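Local coordinates for putative general stress protein 26 (PDB 2QEA) that is of unproven function but, as a putative general stress protein of the pyridoxamine 5'-phosphate oxidase-like family, probably binds FMN and acts as an oxidoreductase, at residues H7-R12 against L76-D81; G42-I47 against L117-A122; L21-Q26 against T52-G57. All coordinates share one frame; numbering follows the deposited sequence.

Interaction 1: H7-R12 against L76-D81. With CA (calcium ion), chain E.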
loop_
_atom_site.group_PDB
_atom_site.type_symbol
_atom_site.label_atom_id
_atom_site.label_comp_id
_atom_site.label_asym_id
_atom_site.label_seq_id
_atom_site.Cartn_x
_atom_site.Cartn_y
_atom_site.Cartn_z
ATOM N N HIS A 7 -13.108 5.750 -13.442
ATOM C CA HIS A 7 -12.372 6.803 -14.174
ATOM C C HIS A 7 -11.393 7.551 -13.259
ATOM O O HIS A 7 -10.258 7.803 -13.656
ATOM C CB HIS A 7 -13.316 7.811 -14.859
ATOM C CG HIS A 7 -14.007 7.273 -16.075
ATOM N ND1 HIS A 7 -15.352 6.964 -16.097
ATOM C CD2 HIS A 7 -13.540 6.999 -17.317
ATOM C CE1 HIS A 7 -15.682 6.520 -17.296
ATOM N NE2 HIS A 7 -14.600 6.530 -18.055
ATOM N N GLU A 8 -11.840 7.868 -12.040
ATOM C CA GLU A 8 -11.017 8.564 -11.038
ATOM C C GLU A 8 -9.848 7.711 -10.519
ATOM O O GLU A 8 -8.814 8.265 -10.135
ATOM C CB GLU A 8 -11.891 9.050 -9.866
ATOM C CG GLU A 8 -11.224 10.022 -8.873
ATOM C CD GLU A 8 -10.826 11.365 -9.479
ATOM O OE1 GLU A 8 -11.219 11.681 -10.619
ATOM O OE2 GLU A 8 -10.123 12.134 -8.798
ATOM N N PHE A 9 -10.023 6.385 -10.480
ATOM C CA PHE A 9 -8.944 5.455 -10.106
ATOM C C PHE A 9 -7.777 5.588 -11.102
ATOM O O PHE A 9 -6.634 5.797 -10.687
ATOM C CB PHE A 9 -9.450 3.996 -10.009
ATOM C CG PHE A 9 -8.350 2.963 -10.007
ATOM C CD1 PHE A 9 -7.696 2.617 -8.824
ATOM C CD2 PHE A 9 -7.958 2.344 -11.203
ATOM C CE1 PHE A 9 -6.670 1.662 -8.827
ATOM C CE2 PHE A 9 -6.933 1.397 -11.221
ATOM C CZ PHE A 9 -6.289 1.052 -10.034
ATOM N N TRP A 10 -8.083 5.470 -12.398
ATOM C CA TRP A 10 -7.077 5.614 -13.473
ATOM C C TRP A 10 -6.511 7.034 -13.535
ATOM O O TRP A 10 -5.344 7.225 -13.882
ATOM C CB TRP A 10 -7.650 5.252 -14.848
ATOM C CG TRP A 10 -8.067 3.828 -14.975
ATOM C CD1 TRP A 10 -9.342 3.356 -15.067
ATOM C CD2 TRP A 10 -7.210 2.684 -14.996
ATOM N NE1 TRP A 10 -9.335 1.989 -15.163
ATOM C CE2 TRP A 10 -8.041 1.545 -15.120
ATOM C CE3 TRP A 10 -5.818 2.507 -14.930
ATOM C CZ2 TRP A 10 -7.527 0.239 -15.179
ATOM C CZ3 TRP A 10 -5.301 1.205 -14.992
ATOM C CH2 TRP A 10 -6.160 0.088 -15.112
ATOM N N ASP A 11 -7.357 8.011 -13.209
ATOM C CA ASP A 11 -6.984 9.421 -13.165
ATOM C C ASP A 11 -5.853 9.647 -12.153
ATOM O O ASP A 11 -4.844 10.265 -12.494
ATOM C CB ASP A 11 -8.217 10.273 -12.801
ATOM C CG ASP A 11 -8.011 11.757 -12.990
ATOM O OD1 ASP A 11 -6.940 12.220 -13.429
ATOM O OD2 ASP A 11 -8.960 12.516 -12.705
ATOM N N ARG A 12 -6.012 9.121 -10.941
ATOM C CA ARG A 12 -5.021 9.302 -9.868
ATOM C C ARG A 12 -3.857 8.309 -9.845
ATOM O O ARG A 12 -2.792 8.654 -9.321
ATOM C CB ARG A 12 -5.719 9.314 -8.514
ATOM C CG ARG A 12 -6.689 10.459 -8.387
ATOM C CD ARG A 12 -7.293 10.473 -7.031
ATOM N NE ARG A 12 -8.236 11.575 -6.857
ATOM C CZ ARG A 12 -8.965 11.777 -5.760
ATOM N NH1 ARG A 12 -8.843 10.986 -4.693
ATOM N NH2 ARG A 12 -9.811 12.806 -5.718
ATOM N N LEU A 76 -5.629 7.741 -2.965
ATOM C CA LEU A 76 -6.072 6.576 -3.727
ATOM C C LEU A 76 -5.648 5.337 -2.953
ATOM O O LEU A 76 -4.454 5.136 -2.711
ATOM C CB LEU A 76 -5.442 6.560 -5.123
ATOM C CG LEU A 76 -5.818 5.406 -6.064
ATOM C CD1 LEU A 76 -7.324 5.342 -6.305
ATOM C CD2 LEU A 76 -5.075 5.541 -7.378
ATOM N N TYR A 77 -6.633 4.534 -2.555
ATOM C CA TYR A 77 -6.419 3.285 -1.820
ATOM C C TYR A 77 -7.201 2.224 -2.582
ATOM O O TYR A 77 -8.368 2.453 -2.918
ATOM C CB TYR A 77 -6.909 3.417 -0.374
ATOM C CG TYR A 77 -6.387 4.656 0.324
ATOM C CD1 TYR A 77 -5.174 4.636 1.019
ATOM C CD2 TYR A 77 -7.094 5.868 0.261
ATOM C CE1 TYR A 77 -4.679 5.793 1.654
ATOM C CE2 TYR A 77 -6.610 7.028 0.888
ATOM C CZ TYR A 77 -5.403 6.984 1.582
ATOM O OH TYR A 77 -4.931 8.119 2.198
ATOM N N ALA A 78 -6.568 1.088 -2.879
ATOM C CA ALA A 78 -7.215 0.039 -3.671
ATOM C C ALA A 78 -6.569 -1.332 -3.530
ATOM O O ALA A 78 -5.350 -1.435 -3.582
ATOM C CB ALA A 78 -7.217 0.441 -5.143
ATOM N N ASP A 79 -7.395 -2.358 -3.326
ATOM C CA ASP A 79 -6.968 -3.755 -3.306
ATOM C C ASP A 79 -7.593 -4.317 -4.583
ATOM O O ASP A 79 -8.815 -4.456 -4.655
ATOM C CB ASP A 79 -7.476 -4.481 -2.050
ATOM C CG ASP A 79 -7.024 -5.943 -1.969
ATOM O OD1 ASP A 79 -6.212 -6.404 -2.803
ATOM O OD2 ASP A 79 -7.483 -6.648 -1.047
ATOM N N LEU A 80 -6.752 -4.628 -5.575
ATOM C CA LEU A 80 -7.197 -5.074 -6.899
ATOM C C LEU A 80 -6.855 -6.526 -7.219
ATOM O O LEU A 80 -5.728 -6.945 -6.988
ATOM C CB LEU A 80 -6.519 -4.218 -7.970
ATOM C CG LEU A 80 -6.615 -2.696 -7.863
ATOM C CD1 LEU A 80 -5.710 -2.081 -8.908
ATOM C CD2 LEU A 80 -8.045 -2.221 -8.019
ATOM N N ASP A 81 -7.832 -7.268 -7.748
ATOM C CA ASP A 81 -7.629 -8.623 -8.278
ATOM C C ASP A 81 -7.508 -8.449 -9.788
ATOM O O ASP A 81 -8.206 -7.617 -10.380
ATOM C CB ASP A 81 -8.803 -9.564 -7.960
ATOM C CG ASP A 81 -8.864 -9.971 -6.494
ATOM O OD1 ASP A 81 -7.804 -10.134 -5.847
ATOM O OD2 ASP A 81 -9.987 -10.159 -5.986
HETATM CA CA CA E . -4.525 11.965 -14.155
HETATM O O HOH W 1 -2.433 13.167 -12.972
#

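Interaction 2: G42-I47 against L117-A122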
loop_
_atom_site.group_PDB
_atom_site.type_symbol
_atom_site.label_atom_id
_atom_site.label_comp_id
_atom_site.label_asym_id
_atom_site.label_seq_id
_atom_site.Cartn_x
_atom_site.Cartn_y
_atom_site.Cartn_z
ATOM N N GLY A 42 -6.860 0.752 -18.606
ATOM C CA GLY A 42 -7.163 -0.680 -18.733
ATOM C C GLY A 42 -6.104 -1.605 -18.164
ATOM O O GLY A 42 -6.448 -2.671 -17.653
ATOM N N ALA A 43 -4.829 -1.211 -18.274
ATOM C CA ALA A 43 -3.691 -2.003 -17.783
ATOM C C ALA A 43 -2.678 -1.162 -16.990
ATOM O O ALA A 43 -2.505 0.032 -17.259
ATOM C CB ALA A 43 -2.998 -2.682 -18.953
ATOM N N ILE A 44 -2.024 -1.809 -16.017
ATOM C CA ILE A 44 -0.974 -1.207 -15.182
ATOM C C ILE A 44 0.326 -1.909 -15.587
ATOM O O ILE A 44 0.415 -3.138 -15.502
ATOM C CB ILE A 44 -1.236 -1.390 -13.670
ATOM C CG1 ILE A 44 -2.623 -0.848 -13.282
ATOM C CG2 ILE A 44 -0.145 -0.682 -12.863
ATOM C CD1 ILE A 44 -2.982 -1.032 -11.809
ATOM N N TRP A 45 1.324 -1.124 -16.003
ATOM C CA TRP A 45 2.595 -1.643 -16.530
ATOM C C TRP A 45 3.747 -1.554 -15.524
ATOM O O TRP A 45 3.828 -0.585 -14.762
ATOM C CB TRP A 45 2.965 -0.889 -17.810
ATOM C CG TRP A 45 1.876 -0.915 -18.848
ATOM C CD1 TRP A 45 0.794 -0.082 -18.932
ATOM C CD2 TRP A 45 1.758 -1.830 -19.937
ATOM N NE1 TRP A 45 0.019 -0.413 -20.016
ATOM C CE2 TRP A 45 0.584 -1.485 -20.652
ATOM C CE3 TRP A 45 2.534 -2.909 -20.387
ATOM C CZ2 TRP A 45 0.166 -2.182 -21.798
ATOM C CZ3 TRP A 45 2.121 -3.603 -21.523
ATOM C CH2 TRP A 45 0.944 -3.236 -22.218
ATOM N N PHE A 46 4.619 -2.571 -15.532
ATOM C CA PHE A 46 5.799 -2.649 -14.650
ATOM C C PHE A 46 7.036 -3.114 -15.425
ATOM O O PHE A 46 6.941 -4.037 -16.235
ATOM C CB PHE A 46 5.569 -3.633 -13.495
ATOM C CG PHE A 46 4.327 -3.367 -12.695
ATOM C CD1 PHE A 46 4.358 -2.517 -11.585
ATOM C CD2 PHE A 46 3.118 -3.980 -13.045
ATOM C CE1 PHE A 46 3.194 -2.271 -10.833
ATOM C CE2 PHE A 46 1.953 -3.745 -12.309
ATOM C CZ PHE A 46 1.986 -2.890 -11.201
ATOM N N ILE A 47 8.180 -2.473 -15.168
ATOM C CA ILE A 47 9.473 -2.836 -15.760
ATOM C C ILE A 47 10.250 -3.555 -14.650
ATOM O O ILE A 47 10.496 -2.963 -13.593
ATOM C CB ILE A 47 10.256 -1.595 -16.254
ATOM C CG1 ILE A 47 9.459 -0.850 -17.334
ATOM C CG2 ILE A 47 11.620 -2.003 -16.811
ATOM C CD1 ILE A 47 10.133 0.411 -17.850
ATOM N N LEU A 117 6.026 -6.224 -17.644
ATOM C CA LEU A 117 4.873 -6.929 -17.067
ATOM C C LEU A 117 3.613 -6.067 -17.218
ATOM O O LEU A 117 3.676 -4.845 -17.047
ATOM C CB LEU A 117 5.108 -7.261 -15.592
ATOM C CG LEU A 117 6.252 -8.215 -15.229
ATOM C CD1 LEU A 117 6.303 -8.397 -13.722
ATOM C CD2 LEU A 117 6.115 -9.572 -15.919
ATOM N N LYS A 118 2.487 -6.715 -17.538
ATOM C CA LYS A 118 1.188 -6.064 -17.743
ATOM C C LYS A 118 0.177 -6.649 -16.753
ATOM O O LYS A 118 -0.094 -7.855 -16.789
ATOM C CB LYS A 118 0.712 -6.308 -19.183
ATOM C CG LYS A 118 -0.613 -5.634 -19.575
ATOM C CD LYS A 118 -1.033 -6.011 -20.994
ATOM C CE LYS A 118 -2.331 -5.320 -21.397
ATOM N NZ LYS A 118 -2.748 -5.644 -22.788
ATOM N N PHE A 119 -0.361 -5.793 -15.879
ATOM C CA PHE A 119 -1.383 -6.173 -14.900
ATOM C C PHE A 119 -2.716 -5.584 -15.357
ATOM O O PHE A 119 -2.857 -4.361 -15.418
ATOM C CB PHE A 119 -1.032 -5.657 -13.500
ATOM C CG PHE A 119 -2.054 -6.012 -12.453
ATOM C CD1 PHE A 119 -2.015 -7.255 -11.819
ATOM C CD2 PHE A 119 -3.075 -5.112 -12.111
ATOM C CE1 PHE A 119 -2.975 -7.596 -10.855
ATOM C CE2 PHE A 119 -4.039 -5.442 -11.150
ATOM C CZ PHE A 119 -3.990 -6.687 -10.517
ATOM N N THR A 120 -3.677 -6.453 -15.675
ATOM C CA THR A 120 -5.019 -6.044 -16.092
ATOM C C THR A 120 -5.935 -6.229 -14.877
ATOM O O THR A 120 -6.139 -7.369 -14.456
ATOM C CB THR A 120 -5.543 -6.902 -17.274
ATOM O OG1 THR A 120 -4.660 -6.774 -18.395
ATOM C CG2 THR A 120 -6.944 -6.461 -17.687
ATOM N N PRO A 121 -6.444 -5.124 -14.275
ATOM C CA PRO A 121 -7.377 -5.298 -13.158
ATOM C C PRO A 121 -8.731 -5.870 -13.604
ATOM O O PRO A 121 -9.251 -5.483 -14.658
ATOM C CB PRO A 121 -7.551 -3.869 -12.613
ATOM C CG PRO A 121 -6.423 -3.098 -13.162
ATOM C CD PRO A 121 -6.187 -3.689 -14.506
ATOM N N ALA A 122 -9.254 -6.803 -12.809
ATOM C CA ALA A 122 -10.557 -7.437 -13.026
ATOM C C ALA A 122 -11.591 -6.759 -12.134
ATOM O O ALA A 122 -12.670 -6.383 -12.597
ATOM C CB ALA A 122 -10.479 -8.914 -12.704
HETATM O O HOH W 2 -9.012 -3.399 -16.695
#

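Interaction 3: L21-Q26 against T52-G57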
loop_
_atom_site.group_PDB
_atom_site.type_symbol
_atom_site.label_atom_id
_atom_site.label_comp_id
_atom_site.label_asym_id
_atom_site.label_seq_id
_atom_site.Cartn_x
_atom_site.Cartn_y
_atom_site.Cartn_z
ATOM N N LEU A 21 2.751 -5.470 -5.546
ATOM C CA LEU A 21 2.355 -6.459 -6.566
ATOM C C LEU A 21 2.729 -7.891 -6.189
ATOM O O LEU A 21 3.731 -8.122 -5.510
ATOM C CB LEU A 21 3.027 -6.100 -7.895
ATOM C CG LEU A 21 2.699 -6.891 -9.168
ATOM C CD1 LEU A 21 1.216 -6.821 -9.513
ATOM C CD2 LEU A 21 3.541 -6.361 -10.320
ATOM N N GLY A 22 1.930 -8.846 -6.664
ATOM C CA GLY A 22 2.171 -10.264 -6.400
ATOM C C GLY A 22 1.252 -11.218 -7.147
ATOM O O GLY A 22 0.138 -10.844 -7.527
ATOM N N ILE A 23 1.742 -12.441 -7.360
ATOM C CA ILE A 23 0.992 -13.524 -8.011
ATOM C C ILE A 23 0.280 -14.270 -6.885
ATOM O O ILE A 23 0.901 -14.561 -5.859
ATOM C CB ILE A 23 1.929 -14.484 -8.797
ATOM C CG1 ILE A 23 2.707 -13.713 -9.873
ATOM C CG2 ILE A 23 1.132 -15.617 -9.440
ATOM C CD1 ILE A 23 3.700 -14.545 -10.645
ATOM N N LYS A 24 -1.007 -14.577 -7.073
ATOM C CA LYS A 24 -1.815 -15.256 -6.037
ATOM C C LYS A 24 -1.301 -16.658 -5.708
ATOM O O LYS A 24 -1.042 -17.453 -6.614
ATOM C CB LYS A 24 -3.296 -15.316 -6.423
ATOM C CG LYS A 24 -3.977 -13.963 -6.413
ATOM C CD LYS A 24 -5.471 -14.097 -6.661
ATOM C CE LYS A 24 -6.184 -12.759 -6.547
ATOM N NZ LYS A 24 -6.106 -12.187 -5.163
ATOM N N GLY A 25 -1.148 -16.934 -4.411
ATOM C CA GLY A 25 -0.636 -18.216 -3.925
ATOM C C GLY A 25 0.862 -18.445 -4.083
ATOM O O GLY A 25 1.313 -19.586 -3.957
ATOM N N GLN A 26 1.625 -17.377 -4.352
ATOM C CA GLN A 26 3.084 -17.435 -4.528
ATOM C C GLN A 26 3.760 -16.285 -3.774
ATOM O O GLN A 26 3.808 -15.156 -4.266
ATOM C CB GLN A 26 3.456 -17.388 -6.015
ATOM C CG GLN A 26 3.016 -18.619 -6.808
ATOM C CD GLN A 26 3.388 -18.561 -8.289
ATOM O OE1 GLN A 26 4.065 -17.637 -8.748
ATOM N NE2 GLN A 26 2.941 -19.559 -9.043
ATOM N N THR A 52 13.835 -12.186 -11.586
ATOM C CA THR A 52 12.933 -12.029 -10.426
ATOM C C THR A 52 11.832 -13.095 -10.398
ATOM O O THR A 52 11.550 -13.739 -11.414
ATOM C CB THR A 52 12.265 -10.626 -10.378
ATOM O OG1 THR A 52 11.480 -10.414 -11.559
ATOM C CG2 THR A 52 13.310 -9.526 -10.258
ATOM N N ASP A 53 11.209 -13.255 -9.230
ATOM C CA ASP A 53 10.138 -14.247 -9.031
ATOM C C ASP A 53 8.872 -13.929 -9.833
ATOM O O ASP A 53 8.238 -14.850 -10.358
ATOM C CB ASP A 53 9.798 -14.415 -7.538
ATOM C CG ASP A 53 10.971 -14.947 -6.709
ATOM O OD1 ASP A 53 12.071 -15.183 -7.256
ATOM O OD2 ASP A 53 10.787 -15.126 -5.488
ATOM N N LEU A 54 8.516 -12.642 -9.923
ATOM C CA LEU A 54 7.357 -12.200 -10.727
ATOM C C LEU A 54 7.541 -12.493 -12.224
ATOM O O LEU A 54 6.585 -12.902 -12.888
ATOM C CB LEU A 54 7.060 -10.702 -10.527
ATOM C CG LEU A 54 6.552 -10.250 -9.157
ATOM C CD1 LEU A 54 6.489 -8.730 -9.099
ATOM C CD2 LEU A 54 5.189 -10.862 -8.834
ATOM N N ALA A 55 8.760 -12.283 -12.735
ATOM C CA ALA A 55 9.095 -12.561 -14.142
ATOM C C ALA A 55 9.023 -14.062 -14.434
ATOM O O ALA A 55 8.356 -14.479 -15.385
ATOM C CB ALA A 55 10.479 -12.022 -14.493
ATOM N N LYS A 56 9.703 -14.856 -13.603
ATOM C CA LYS A 56 9.690 -16.327 -13.727
ATOM C C LYS A 56 8.295 -16.929 -13.500
ATOM O O LYS A 56 7.950 -17.923 -14.135
ATOM C CB LYS A 56 10.710 -16.980 -12.779
ATOM C CG LYS A 56 12.170 -16.664 -13.119
ATOM C CD LYS A 56 13.176 -17.420 -12.242
ATOM C CE LYS A 56 13.097 -17.034 -10.765
ATOM N NZ LYS A 56 14.194 -17.659 -9.968
ATOM N N GLY A 57 7.511 -16.322 -12.604
ATOM C CA GLY A 57 6.143 -16.762 -12.309
ATOM C C GLY A 57 5.160 -16.637 -13.466
ATOM O O GLY A 57 4.230 -17.439 -13.568
#

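Interaction 1: H7-R12 against L76-D81
With CG turned anti to the backbone N (chi1 164°), F9 carries its ring off the side of helix 7-12 to strand 76-81, where L76, whose own CG is also anti to its N (chi1 -179°), crosses it at about a right angle. The two meet through F9 CD1 and L76 CD1, 3.7 Å apart. Further along the ring, F9 CE1 lies 3.9 Å from A78 CB, and F9 CZ reaches L80 CD1 at 3.4 Å, the L80 side chain coming from the opposite direction. L76, A78 and L80 alternate with Y77 and D79, so one face of the strand offers leucine, alanine and leucine to a single phenyl ring; the small A78 suits the middle, between the two leucines. The other methyl of L76, CD2, lies against the helix backbone, 3.7 Å from F9 O, and also touches R12 CB.

F160 meets the F9 ring edge-to-face, adding a further aromatic to this core. On the helix itself R12 NE makes a weak hydrogen bond (118°) to E8 OE2 at 2.8 Å, within a salt bridge. D11 binds a calcium ion through both its backbone O (2.4 Å) and OD1 (2.5 Å); water 1, E14 and D38 also ligate it. R12 thus joins the apolar contact through its aliphatic stem, while its charged end turns to E8 and, through NH1, to T129 O. Between helix and strand the side chains meet through carbon alone, held by shape and by exclusion of water rather than by polar bonds.

Interaction 2: G42-I47 against L117-A122
W45 and K118 project together from adjacent antiparallel strands, 44-47 and 117-122, of the curled sheet that fits the split-barrel fold of the FMN-binding family. The lysine chain is fully extended, with CG anti to the backbone N (chi1 -177°), and runs over one face of the indole: K118 CG stands 4.0 Å from the centroid of the six-membered ring of W45, a CH-pi contact nearly on the ring normal. Tryptophan offers a broad surface for these methylenes, and K118 CE continues to A43 CB at 3.7 Å. F96 stacks with the same indole. Were W45 replaced by an alanine, the K118 stem would probably lose the flat surface it lies on, and F96 its stacking partner.

I44, F46, L117 and F119 occupy the other, buried face, where large apolar groups are apt. The F46 ring receives F119 CB at its edge, in the ring plane, 3.7 Å from CE2, while I44 CD1 approaches the F119 ring obliquely. Between the backbones, I44 with F119 and F46 with L117 are hydrogen-bonded pairs and W45 with K118 a non-hydrogen-bonded one. The four bonds are short and nearly straight; L117 N to F46 O reaches 177°.

At the backbone angles of G42 (phi 132°) a beta carbon would jam against the carbonyl O of the preceding residue, which calls for glycine. Past I44 and F119, water 2 bridges the two chains, donating to G42 O at 2.8 Å and to P121 O at 2.9 Å.

Interaction 3: L21-Q26 against T52-G57
L54, on helix 53-57, pushes its two methyls against strand 21-23. CD1 goes to L21, 4.0 Å from its CD2, while L54 CD2 serves both G22 and I23, resting 3.9 Å from G22 CA and from I23 CG1. The L54 and I23 chains run antiparallel past one another, and I23 then extends CD1 to G57 CA at 3.7 Å. Glycine is needed there, since a beta carbon on G57 would collide with I23 CD1 and crowd Q26 OE1.

Around this shell, L84 packs against L21, I23 and L54 alike, and I30 and M32 also touch L54. T52, at the N-cap position, is held by its OG1 to A49 O and T48 OG1, and its backbone O accepts from K56 N. Beyond I23 the chain reverses through a type II beta turn, I23 to Q26, with G25 at the position where positive phi favours glycine. The whole is a short helix, at 38° to the strand direction, packed through apolar side chains on a strand of the antiparallel sheet, consistent with the split-barrel fold of this family.

All three contacts are built on one curled antiparallel sheet, with interactions 1 and 2 centred about 12 Å apart and interactions 2 and 3 about 13 Å. Interaction 1 joins interaction 2 through a probable backbone hydrogen bond, D81 O to A122 N at 2.8 Å, and through W10 CH2, which packs 3.7 Å from P121 CG. A salt bridge of 2.8 Å from K24 NZ to D81 OD1 ties interaction 3 to interaction 1, although their centres are about 21 Å apart. Interactions 2 and 3 share an apolar core, F46 CD2 lying 3.6 Å from L21 CD2. Calcium is bound directly by interaction 1; the W45 side chain of interaction 2 is about 13 Å from a calcium ion.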